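Local coordinates for uncharacterized protein MJ0327 (Methanocaldococcus jannaschii DSM 2661, PDB 2QTD), which is of unknown function but belongs to the dinitrogenase iron-molybdenum cofactor family and so may bind or carry such a metal cluster or its precursor, at residues A[7-12]-A[23-27]. Residues are numbered along the deposited sequence; the frame is centred on the assembly and turned at random.
Sequences VAISMD and CKYFL
Two successive amides, those of Lys24 and Tyr25, converge on the single carbonyl oxygen of Met11, which makes this antiparallel pairing a classic beta bulge. The bond from Tyr25 N to Met11 O, 3.1 Å, is the straighter one, 168° at the hydrogen; that from Lys24 N is weak and bent. Just before the bulge, Cys23 points its CB toward strand 5-11, 3.3 Å from Met11 O, and its SG lies against Ser10 CB; both are small side chains that fit beside a backbone. Beyond the bulge the ladder is regular. Met11 N gives its hydrogen to Tyr25 O. Ile9 and Leu27 exchange two bonds, Ile9 N to Leu27 O at 2.9 Å and Leu27 N to Ile9 O at the same length.

On one face of the sheet Met11, a selenomethionine here, lies alongside Tyr25 and Leu27. Its CB sits over one face of the tyrosine ring, 3.6 Å from the centroid, a CH-pi contact. The ring reaches this place because Tyr25 CG stands between its own backbone N and carbonyl carbon (chi1 69°), which lays the ring against Met11, its partner on the adjacent strand. Met11 CG rests on Leu27 CB at 3.7 Å, while the flexible chain, bent at chi2 and chi3, takes CE near Tyr25 OH. Helix 87-95 covers Ile9 and Met11 on this face, where branched and flexible apolar chains fill the interface; Phe26 points to the other face and meets Phe20. Lys24 turns outward, as suits an exposed charge. The arrangement joins neighbouring antiparallel strands of the mixed 3-2-1-4-5 sheet, the order characteristic of the ribonuclease H-like fold.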
loop_
_atom_site.group_PDB
_atom_site.type_symbol
_atom_site.label_atom_id
_atom_site.label_comp_id
_atom_site.label_asym_id
_atom_site.label_seq_id
_atom_site.Cartn_x
_atom_site.Cartn_y
_atom_site.Cartn_z
ATOM N N VAL A 7 -0.520 -5.972 -2.896
ATOM C CA VAL A 7 -0.637 -4.862 -1.938
ATOM C C VAL A 7 0.328 -3.768 -2.347
ATOM O O VAL A 7 1.510 -4.027 -2.622
ATOM C CB VAL A 7 -0.338 -5.300 -0.496
ATOM C CG1 VAL A 7 -0.573 -4.121 0.481
ATOM C CG2 VAL A 7 -1.172 -6.586 -0.101
ATOM N N ALA A 8 -0.182 -2.559 -2.435
ATOM C CA ALA A 8 0.703 -1.358 -2.641
ATOM C C ALA A 8 1.028 -0.625 -1.317
ATOM O O ALA A 8 0.140 -0.289 -0.541
ATOM C CB ALA A 8 0.082 -0.419 -3.677
ATOM N N ILE A 9 2.305 -0.382 -1.090
ATOM C CA ILE A 9 2.802 0.303 0.134
ATOM C C ILE A 9 3.482 1.593 -0.231
ATOM O O ILE A 9 4.420 1.608 -1.057
ATOM C CB ILE A 9 3.769 -0.594 0.938
ATOM C CG1 ILE A 9 3.149 -1.996 1.067
ATOM C CG2 ILE A 9 4.132 0.115 2.295
ATOM C CD1 ILE A 9 3.898 -3.005 1.826
ATOM N N SER A 10 3.088 2.681 0.439
ATOM C CA SER A 10 3.669 3.998 0.152
ATOM C C SER A 10 5.027 4.099 0.860
ATOM O O SER A 10 5.097 4.088 2.076
ATOM C CB SER A 10 2.692 5.039 0.649
ATOM O OG SER A 10 2.486 4.920 2.043
HETATM N N MSE A 11 6.096 4.193 0.068
HETATM C CA MSE A 11 7.475 4.104 0.578
HETATM C C MSE A 11 8.337 5.355 0.368
HETATM O O MSE A 11 8.332 5.997 -0.686
HETATM C CB MSE A 11 8.214 2.909 -0.055
HETATM C CG MSE A 11 7.646 1.542 0.327
HETATM SE SE MSE A 11 7.888 1.192 2.230
HETATM C CE MSE A 11 9.868 1.373 2.465
ATOM N N ASP A 12 9.105 5.698 1.404
ATOM C CA ASP A 12 10.314 6.545 1.246
ATOM C C ASP A 12 11.524 5.605 1.145
ATOM O O ASP A 12 11.395 4.398 1.320
ATOM C CB ASP A 12 10.481 7.495 2.427
ATOM C CG ASP A 12 9.504 8.663 2.398
ATOM O OD1 ASP A 12 8.850 8.945 1.368
ATOM O OD2 ASP A 12 9.426 9.333 3.422
ATOM N N CYS A 23 5.042 10.025 -0.855
ATOM C CA CYS A 23 6.039 8.953 -0.980
ATOM C C CYS A 23 6.977 9.126 -2.177
ATOM O O CYS A 23 6.675 9.841 -3.148
ATOM C CB CYS A 23 5.401 7.574 -0.977
ATOM S SG CYS A 23 4.395 7.122 -2.373
ATOM N N LYS A 24 8.153 8.537 -2.052
ATOM C CA LYS A 24 9.078 8.451 -3.206
ATOM C C LYS A 24 8.593 7.445 -4.219
ATOM O O LYS A 24 8.650 7.680 -5.438
ATOM C CB LYS A 24 10.512 8.154 -2.713
ATOM C CG LYS A 24 11.572 7.977 -3.815
ATOM C CD LYS A 24 11.798 9.290 -4.605
ATOM C CE LYS A 24 12.633 9.094 -5.901
ATOM N NZ LYS A 24 12.930 10.420 -6.531
ATOM N N TYR A 25 8.096 6.302 -3.729
ATOM C CA TYR A 25 7.639 5.206 -4.605
ATOM C C TYR A 25 6.610 4.364 -3.895
ATOM O O TYR A 25 6.503 4.444 -2.662
ATOM C CB TYR A 25 8.799 4.321 -5.110
ATOM C CG TYR A 25 9.466 3.462 -4.047
ATOM C CD1 TYR A 25 10.421 3.998 -3.220
ATOM C CD2 TYR A 25 9.180 2.116 -3.892
ATOM C CE1 TYR A 25 11.063 3.219 -2.231
ATOM C CE2 TYR A 25 9.818 1.337 -2.899
ATOM C CZ TYR A 25 10.751 1.895 -2.090
ATOM O OH TYR A 25 11.407 1.172 -1.115
ATOM N N PHE A 26 5.839 3.604 -4.693
ATOM C CA PHE A 26 4.918 2.562 -4.264
ATOM C C PHE A 26 5.640 1.245 -4.437
ATOM O O PHE A 26 6.219 0.955 -5.518
ATOM C CB PHE A 26 3.637 2.557 -5.085
ATOM C CG PHE A 26 2.976 3.894 -5.153
ATOM C CD1 PHE A 26 2.306 4.382 -4.040
ATOM C CD2 PHE A 26 3.009 4.635 -6.313
ATOM C CE1 PHE A 26 1.687 5.640 -4.100
ATOM C CE2 PHE A 26 2.381 5.888 -6.387
ATOM C CZ PHE A 26 1.733 6.378 -5.281
ATOM N N LEU A 27 5.741 0.502 -3.338
ATOM C CA LEU A 27 6.192 -0.883 -3.362
ATOM C C LEU A 27 4.986 -1.800 -3.633
ATOM O O LEU A 27 4.041 -1.860 -2.820
ATOM C CB LEU A 27 6.906 -1.234 -2.060
ATOM C CG LEU A 27 7.453 -2.683 -1.930
ATOM C CD1 LEU A 27 8.599 -2.899 -2.930
ATOM C CD2 LEU A 27 7.971 -2.900 -0.538
#